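Local coordinates for CheC-like superfamily protein (Shewanella oneidensis, PDB 3H2D) that probably acts in bacterial chemotaxis signalling as a CheX-type phosphatase that dephosphorylates the response regulator CheY, at residues 9-14 with 136-141; 16-19 with 23-26; 85-90 with 117-122. All blocks are in the same frame, centred on the assembly; numbering follows the deposited sequence. Where two conformers were deposited one is given.

Interaction 1: 9-14 with 136-141; sequences PFLQSL and IIMPFT
Leu11 and Leu14, one helical turn apart, meet the Phe140 ring where helix 8-21 lies on the antiparallel sheet, roughly along strand 135-142, a helix-on-sheet layer of an α+β, CheC-like fold. The short axes of helix 9-14 and strand 136-141 run nearly side by side, at 25°, and approach to 10.9 Å, so side chains must fill the space between them. The contact is entirely apolar. With its CG anti to the backbone N (chi1 180°), Leu14 carries CD2 over one face of the Phe140 ring in a CH-pi interaction, 4.0 Å from the centroid and only 18° off the normal. Leu11 instead comes in at the ring's edge, its CD1 3.3 Å from Phe140 CE2. The other branch of Leu11 reaches Met138, a selenomethionine, with CD2 3.6 Å from SE; since two conformers of Met138 were deposited, its fine detail is doubtful. An alanine at Leu11 would probably open a gap at the Phe140 edge and leave the end of Met138 freer to turn. Pro28 of strand 27-33 touches Leu11, Met138 and Phe140. Within helix 9-14, Pro9 O accepts two bonds from Ser13, from N at 3.1 Å and OG at 2.7 Å.

Interaction 2: 16-19 with 23-26; sequences NVIS and SLEL
Ile18 meets the loop 23-26 with both its carbonyl and its side chain, and this buried side is the tight part of the contact. Leu24 N gives Ile18 O a nearly straight hydrogen bond of 3.0 Å (163° at the hydrogen), although the donor is tilted from the carbonyl plane. The bond joins residues six apart at the end of a helix that already has a wider pi-type turn at 16-19. Ser23, with positive phi, turns the chain back, and its CA makes a CA-H...O contact of 3.2 Å with Ser19 O.

Next to this bond, with CG1 beside the backbone N (chi1 -55°), CG2 of Ile18 is left anti to it and is the methyl that does the packing: it lies 3.7 Å from Leu26 CD1 and 3.9 Å from Leu24 CB. The outer side is looser. There Ser19 OG makes just a weak hydrogen bond with Leu24 O, at 3.4 Å, and the exposed residues Ser23 and Glu25 start their side chains away from the helix.

Ile18 and Leu24 both continue onto Ile70 of helix 64-75, where Leu24 also touches Leu66 and Gln69. The loop thus packs against two helices as it carries the chain from helix 8-21 into strand 27-33, an outermost strand of the sheet within this chain.

Interaction 3: 85-90 with 117-122; sequences EVTDLV and PMVVSG
Thr87 and Val90 both meet Val119: one methyl of Val119 touches both residues, and the other lies against the Thr87 carbonyl. With CG1 anti to the backbone N (chi1 -176°), Val119 sends that methyl obliquely in against the helix, 3.7 Å from Thr87 CB and 3.9 Å from Val90 CG1. Its other branch, CG2, lies 3.5 Å from Thr87 O and so packs against the helix backbone. The backbones come close here: the CA atoms of Thr87 and Val119 are 6.1 Å apart, and the short axes of helix 85-90 and strand 118-122 approach to 8.4 Å while crossing at 136°.

The rotation of Thr87 separates its polar and apolar branches. OG1 sits between the backbone N and the carbonyl carbon (chi1 73°), where it hydrogen-bonds Glu84 O in the preceding turn and Lys130 NZ of the second subunit; Lys130 NZ of that second subunit also forms a salt bridge with Asp88 OD1. CG2 of Thr87 is left to face the strand. It approaches Ser121 OG, but Ser121 was deposited in two conformers and the closeness of that pair is doubtful.

Val43 of strand 43-51 touches Val90, Val119 and Ser121, and Val67 of helix 64-75 touches Val90. Strand 113-122 is outermost in its own chain, yet Met118 to Ser121 pair in an antiparallel ladder with a strand of the second subunit, so helix 84-107 packs where the sheet passes from one subunit into the other.

In the fold
Interactions 1 and 2 share helix 8-21 and touch, Phe140 CB lying 4.0 Å from Leu26 CD2; their centres are 12 Å apart. Interaction 3 lies about 18 Å, centre to centre, from each. Interactions 1 and 3 reach the same six-stranded antiparallel sheet near its two borders: strand 135-142 is next to outermost strand 27-33, and strand 113-122 is outermost at the far side. Along the chain, interaction 1 spans nearly everything; interactions 2 and 3 follow in series inside it. Helices 8-21 and 84-107 are thus laid on one sheet, consistent with the CheC-like fold, while the border at interaction 3 continues into the second subunit.

Interaction 1: 9-14 with 136-141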
loop_
_atom_site.group_PDB
_atom_site.type_symbol
_atom_site.label_atom_id
_atom_site.label_comp_id
_atom_site.label_asym_id
_atom_site.label_seq_id
_atom_site.Cartn_x
_atom_site.Cartn_y
_atom_site.Cartn_z
ATOM N N PRO B 9 0.122 -19.852 -3.675
ATOM C CA PRO B 9 1.486 -19.618 -3.114
ATOM C C PRO B 9 1.546 -18.615 -1.957
ATOM O O PRO B 9 2.368 -18.757 -1.012
ATOM C CB PRO B 9 2.273 -19.105 -4.319
ATOM C CG PRO B 9 1.499 -19.521 -5.480
ATOM C CD PRO B 9 0.086 -19.648 -5.127
ATOM N N PHE B 10 0.688 -17.598 -2.033
ATOM C CA PHE B 10 0.590 -16.599 -0.991
ATOM C C PHE B 10 -0.113 -17.173 0.240
ATOM O O PHE B 10 0.363 -17.002 1.382
ATOM C CB PHE B 10 -0.155 -15.356 -1.526
ATOM C CG PHE B 10 0.524 -14.699 -2.694
ATOM C CD1 PHE B 10 1.515 -13.758 -2.486
ATOM C CD2 PHE B 10 0.205 -15.059 -4.013
ATOM C CE1 PHE B 10 2.164 -13.133 -3.588
ATOM C CE2 PHE B 10 0.851 -14.473 -5.096
ATOM C CZ PHE B 10 1.843 -13.500 -4.880
ATOM N N LEU B 11 -1.215 -17.871 0.008
ATOM C CA LEU B 11 -1.929 -18.645 1.054
ATOM C C LEU B 11 -0.975 -19.573 1.814
ATOM O O LEU B 11 -0.934 -19.577 3.046
ATOM C CB LEU B 11 -3.025 -19.458 0.384
ATOM C CG LEU B 11 -3.773 -20.587 1.104
ATOM C CD1 LEU B 11 -4.232 -20.132 2.441
ATOM C CD2 LEU B 11 -4.975 -21.019 0.235
ATOM N N GLN B 12 -0.233 -20.386 1.065
ATOM C CA GLN B 12 0.635 -21.390 1.680
ATOM C C GLN B 12 1.725 -20.708 2.509
ATOM O O GLN B 12 2.041 -21.130 3.614
ATOM C CB GLN B 12 1.224 -22.264 0.585
ATOM C CG GLN B 12 0.157 -23.132 -0.132
ATOM C CD GLN B 12 0.596 -23.706 -1.515
ATOM O OE1 GLN B 12 1.786 -23.641 -1.914
ATOM N NE2 GLN B 12 -0.394 -24.278 -2.249
ATOM N N SER B 13 2.283 -19.633 1.960
ATOM C CA SER B 13 3.357 -18.929 2.628
ATOM C C SER B 13 2.863 -18.279 3.930
ATOM O O SER B 13 3.583 -18.309 4.915
ATOM C CB SER B 13 4.060 -17.903 1.699
ATOM O OG SER B 13 4.559 -18.577 0.556
ATOM N N LEU B 14 1.664 -17.691 3.916
ATOM C CA LEU B 14 1.104 -17.068 5.108
ATOM C C LEU B 14 0.866 -18.158 6.151
ATOM O O LEU B 14 1.171 -17.963 7.322
ATOM C CB LEU B 14 -0.201 -16.316 4.796
ATOM C CG LEU B 14 -0.870 -15.629 6.003
ATOM C CD1 LEU B 14 0.025 -14.491 6.647
ATOM C CD2 LEU B 14 -2.260 -15.124 5.640
ATOM N N ILE B 136 -8.239 -11.265 -6.514
ATOM C CA ILE B 136 -8.539 -12.508 -5.795
ATOM C C ILE B 136 -8.384 -12.254 -4.297
ATOM O O ILE B 136 -7.344 -11.795 -3.852
ATOM C CB ILE B 136 -7.579 -13.648 -6.171
ATOM C CG1 ILE B 136 -7.523 -13.876 -7.672
ATOM C CG2 ILE B 136 -7.940 -14.913 -5.436
ATOM C CD1 ILE B 136 -6.351 -14.791 -8.047
ATOM N N ILE B 137 -9.429 -12.529 -3.530
ATOM C CA ILE B 137 -9.391 -12.308 -2.111
ATOM C C ILE B 137 -9.801 -13.570 -1.364
ATOM O O ILE B 137 -10.647 -14.344 -1.822
ATOM C CB ILE B 137 -10.310 -11.145 -1.701
ATOM C CG1 ILE B 137 -10.233 -10.911 -0.195
ATOM C CG2 ILE B 137 -11.736 -11.401 -2.097
ATOM C CD1 ILE B 137 -10.649 -9.478 0.216
HETATM N N MSE B 138 -9.204 -13.770 -0.201
HETATM C CA MSE B 138 -9.606 -14.875 0.638
HETATM C C MSE B 138 -9.509 -14.503 2.090
HETATM O O MSE B 138 -8.536 -13.890 2.509
HETATM C CB MSE B 138 -8.752 -16.099 0.376
HETATM C CG MSE B 138 -7.340 -16.029 0.873
HETATM SE SE MSE B 138 -6.525 -17.753 0.383
HETATM C CE MSE B 138 -7.048 -18.814 1.917
ATOM N N PRO B 139 -10.531 -14.875 2.853
ATOM C CA PRO B 139 -10.527 -14.673 4.303
ATOM C C PRO B 139 -9.796 -15.801 5.040
ATOM O O PRO B 139 -9.675 -16.927 4.496
ATOM C CB PRO B 139 -12.019 -14.654 4.633
ATOM C CG PRO B 139 -12.559 -15.654 3.699
ATOM C CD PRO B 139 -11.799 -15.478 2.403
ATOM N N PHE B 140 -9.331 -15.490 6.246
ATOM C CA PHE B 140 -8.818 -16.461 7.227
ATOM C C PHE B 140 -9.449 -16.191 8.601
ATOM O O PHE B 140 -9.496 -15.028 9.052
ATOM C CB PHE B 140 -7.299 -16.326 7.399
ATOM C CG PHE B 140 -6.531 -16.588 6.174
ATOM C CD1 PHE B 140 -6.410 -15.610 5.208
ATOM C CD2 PHE B 140 -5.903 -17.798 5.982
ATOM C CE1 PHE B 140 -5.667 -15.837 4.063
ATOM C CE2 PHE B 140 -5.161 -18.029 4.839
ATOM C CZ PHE B 140 -5.062 -17.069 3.880
ATOM N N THR B 141 -9.965 -17.225 9.275
ATOM C CA THR B 141 -10.631 -17.042 10.587
ATOM C C THR B 141 -9.879 -17.711 11.743
ATOM O O THR B 141 -9.338 -18.803 11.605
ATOM C CB THR B 141 -12.117 -17.555 10.580
ATOM O OG1 THR B 141 -12.876 -16.895 11.606
ATOM C CG2 THR B 141 -12.202 -19.055 10.816
#

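Interaction 2: 16-19 with 23-26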
loop_
_atom_site.group_PDB
_atom_site.type_symbol
_atom_site.label_atom_id
_atom_site.label_comp_id
_atom_site.label_asym_id
_atom_site.label_seq_id
_atom_site.Cartn_x
_atom_site.Cartn_y
_atom_site.Cartn_z
ATOM N N ASN B 16 2.369 -20.964 6.445
ATOM C CA ASN B 16 3.707 -21.274 6.989
ATOM C C ASN B 16 4.168 -20.360 8.110
ATOM O O ASN B 16 4.627 -20.821 9.140
ATOM C CB ASN B 16 4.784 -21.233 5.887
ATOM C CG ASN B 16 4.758 -22.418 5.018
ATOM O OD1 ASN B 16 4.085 -23.399 5.308
ATOM N ND2 ASN B 16 5.467 -22.334 3.892
ATOM N N VAL B 17 4.069 -19.055 7.907
ATOM C CA VAL B 17 4.521 -18.096 8.904
ATOM C C VAL B 17 3.648 -18.174 10.176
ATOM O O VAL B 17 4.153 -18.390 11.277
ATOM C CB VAL B 17 4.552 -16.667 8.327
ATOM C CG1 VAL B 17 4.966 -15.665 9.385
ATOM C CG2 VAL B 17 5.535 -16.606 7.135
ATOM N N ILE B 18 2.336 -18.084 9.999
ATOM C CA ILE B 18 1.409 -17.959 11.127
ATOM C C ILE B 18 1.217 -19.285 11.865
ATOM O O ILE B 18 1.368 -19.363 13.094
ATOM C CB ILE B 18 0.074 -17.350 10.664
ATOM C CG1 ILE B 18 0.310 -16.021 9.956
ATOM C CG2 ILE B 18 -0.861 -17.156 11.851
ATOM C CD1 ILE B 18 1.093 -14.972 10.770
ATOM N N SER B 19 0.948 -20.348 11.128
ATOM C CA SER B 19 0.675 -21.625 11.753
ATOM C C SER B 19 1.897 -22.262 12.353
ATOM O O SER B 19 1.793 -22.782 13.460
ATOM C CB SER B 19 -0.067 -22.575 10.795
ATOM O OG SER B 19 -1.338 -22.014 10.435
ATOM N N SER B 23 2.608 -20.390 15.736
ATOM C CA SER B 23 1.784 -21.448 16.315
ATOM C C SER B 23 0.296 -21.082 16.434
ATOM O O SER B 23 -0.340 -21.388 17.441
ATOM C CB SER B 23 2.316 -21.840 17.692
ATOM O OG SER B 23 3.695 -22.153 17.644
ATOM N N LEU B 24 -0.256 -20.438 15.412
ATOM C CA LEU B 24 -1.634 -19.957 15.465
ATOM C C LEU B 24 -2.368 -20.478 14.224
ATOM O O LEU B 24 -2.019 -20.103 13.112
ATOM C CB LEU B 24 -1.619 -18.416 15.503
ATOM C CG LEU B 24 -2.910 -17.681 15.882
ATOM C CD1 LEU B 24 -2.619 -16.286 16.389
ATOM C CD2 LEU B 24 -3.867 -17.636 14.686
ATOM N N GLU B 25 -3.369 -21.333 14.429
ATOM C CA GLU B 25 -4.129 -21.940 13.332
ATOM C C GLU B 25 -5.108 -20.930 12.718
ATOM O O GLU B 25 -6.074 -20.534 13.368
ATOM C CB GLU B 25 -4.893 -23.177 13.844
ATOM C CG GLU B 25 -5.635 -24.002 12.768
ATOM C CD GLU B 25 -6.789 -24.831 13.349
ATOM O OE1 GLU B 25 -6.726 -26.075 13.259
ATOM O OE2 GLU B 25 -7.759 -24.241 13.906
ATOM N N LEU B 26 -4.817 -20.479 11.494
ATOM C CA LEU B 26 -5.761 -19.707 10.705
ATOM C C LEU B 26 -6.541 -20.688 9.845
ATOM O O LEU B 26 -5.953 -21.584 9.241
ATOM C CB LEU B 26 -5.023 -18.717 9.813
ATOM C CG LEU B 26 -4.506 -17.449 10.490
ATOM C CD1 LEU B 26 -3.657 -16.665 9.496
ATOM C CD2 LEU B 26 -5.632 -16.588 11.033
#

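Interaction 3: 85-90 with 117-122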
loop_
_atom_site.group_PDB
_atom_site.type_symbol
_atom_site.label_atom_id
_atom_site.label_comp_id
_atom_site.label_asym_id
_atom_site.label_seq_id
_atom_site.Cartn_x
_atom_site.Cartn_y
_atom_site.Cartn_z
ATOM N N GLU B 85 6.412 -1.194 16.729
ATOM C CA GLU B 85 6.893 -2.579 16.773
ATOM C C GLU B 85 5.932 -3.526 16.077
ATOM O O GLU B 85 6.368 -4.497 15.454
ATOM C CB GLU B 85 7.142 -3.031 18.210
ATOM C CG GLU B 85 8.350 -2.318 18.859
ATOM N N VAL B 86 4.636 -3.257 16.196
ATOM C CA VAL B 86 3.611 -4.095 15.512
ATOM C C VAL B 86 3.709 -3.909 14.009
ATOM O O VAL B 86 3.741 -4.879 13.269
ATOM C CB VAL B 86 2.175 -3.876 16.020
ATOM C CG1 VAL B 86 1.122 -4.715 15.179
ATOM C CG2 VAL B 86 2.054 -4.211 17.512
ATOM N N THR B 87 3.803 -2.668 13.548
ATOM C CA THR B 87 3.913 -2.417 12.113
ATOM C C THR B 87 5.217 -3.005 11.520
ATOM O O THR B 87 5.188 -3.534 10.424
ATOM C CB THR B 87 3.710 -0.942 11.734
ATOM O OG1 THR B 87 4.858 -0.157 12.125
ATOM C CG2 THR B 87 2.348 -0.402 12.321
ATOM N N ASP B 88 6.324 -2.932 12.254
ATOM C CA ASP B 88 7.549 -3.611 11.832
ATOM C C ASP B 88 7.320 -5.124 11.632
ATOM O O ASP B 88 7.713 -5.670 10.621
ATOM C CB ASP B 88 8.646 -3.432 12.879
ATOM C CG ASP B 88 9.235 -2.062 12.887
ATOM O OD1 ASP B 88 8.989 -1.233 11.982
ATOM O OD2 ASP B 88 10.007 -1.832 13.818
ATOM N N LEU B 89 6.636 -5.782 12.560
ATOM C CA LEU B 89 6.388 -7.213 12.406
ATOM C C LEU B 89 5.502 -7.504 11.189
ATOM O O LEU B 89 5.754 -8.445 10.464
ATOM C CB LEU B 89 5.732 -7.812 13.663
ATOM C CG LEU B 89 5.461 -9.341 13.602
ATOM C CD1 LEU B 89 6.763 -10.144 13.453
ATOM C CD2 LEU B 89 4.740 -9.779 14.858
ATOM N N VAL B 90 4.465 -6.710 10.995
ATOM C CA VAL B 90 3.604 -6.881 9.834
ATOM C C VAL B 90 4.411 -6.711 8.540
ATOM O O VAL B 90 4.192 -7.444 7.557
ATOM C CB VAL B 90 2.380 -5.942 9.910
ATOM C CG1 VAL B 90 1.596 -5.927 8.569
ATOM C CG2 VAL B 90 1.484 -6.371 11.115
ATOM N N PRO B 117 7.701 -3.255 1.743
ATOM C CA PRO B 117 6.409 -3.212 2.386
ATOM C C PRO B 117 6.001 -1.820 2.851
ATOM O O PRO B 117 6.830 -1.017 3.220
ATOM C CB PRO B 117 6.592 -4.078 3.633
ATOM C CG PRO B 117 7.769 -4.909 3.351
ATOM C CD PRO B 117 8.669 -3.997 2.571
HETATM N N MSE B 118 4.716 -1.537 2.731
HETATM C CA MSE B 118 4.123 -0.400 3.403
HETATM C C MSE B 118 3.070 -0.973 4.295
HETATM O O MSE B 118 2.344 -1.885 3.904
HETATM C CB MSE B 118 3.487 0.559 2.419
HETATM C CG MSE B 118 4.480 1.428 1.725
HETATM SE SE MSE B 118 3.635 2.307 0.233
HETATM C CE MSE B 118 3.728 0.880 -1.079
ATOM N N VAL B 119 3.029 -0.461 5.518
ATOM C CA VAL B 119 2.064 -0.910 6.513
ATOM C C VAL B 119 1.091 0.206 6.890
ATOM O O VAL B 119 1.502 1.301 7.272
ATOM C CB VAL B 119 2.769 -1.472 7.793
ATOM C CG1 VAL B 119 1.751 -2.045 8.799
ATOM C CG2 VAL B 119 3.793 -2.536 7.331
ATOM N N VAL B 120 -0.194 -0.124 6.781
ATOM C CA VAL B 120 -1.292 0.755 7.062
ATOM C C VAL B 120 -1.766 0.448 8.462
ATOM O O VAL B 120 -1.927 -0.717 8.811
ATOM C CB VAL B 120 -2.443 0.465 6.099
ATOM C CG1 VAL B 120 -3.680 1.333 6.447
ATOM C CG2 VAL B 120 -1.960 0.630 4.615
ATOM N N SER B 121 -1.947 1.491 9.266
ATOM C CA SER B 121 -2.519 1.377 10.605
ATOM C C SER B 121 -3.737 2.286 10.688
ATOM O O SER B 121 -3.631 3.468 10.391
ATOM C CB SER B 121 -1.509 1.809 11.664
ATOM O OG SER B 121 -0.338 1.010 11.632
ATOM N N GLY B 122 -4.871 1.739 11.119
ATOM C CA GLY B 122 -6.122 2.511 11.223
ATOM C C GLY B 122 -7.294 1.599 11.485
ATOM O O GLY B 122 -7.458 0.623 10.771
#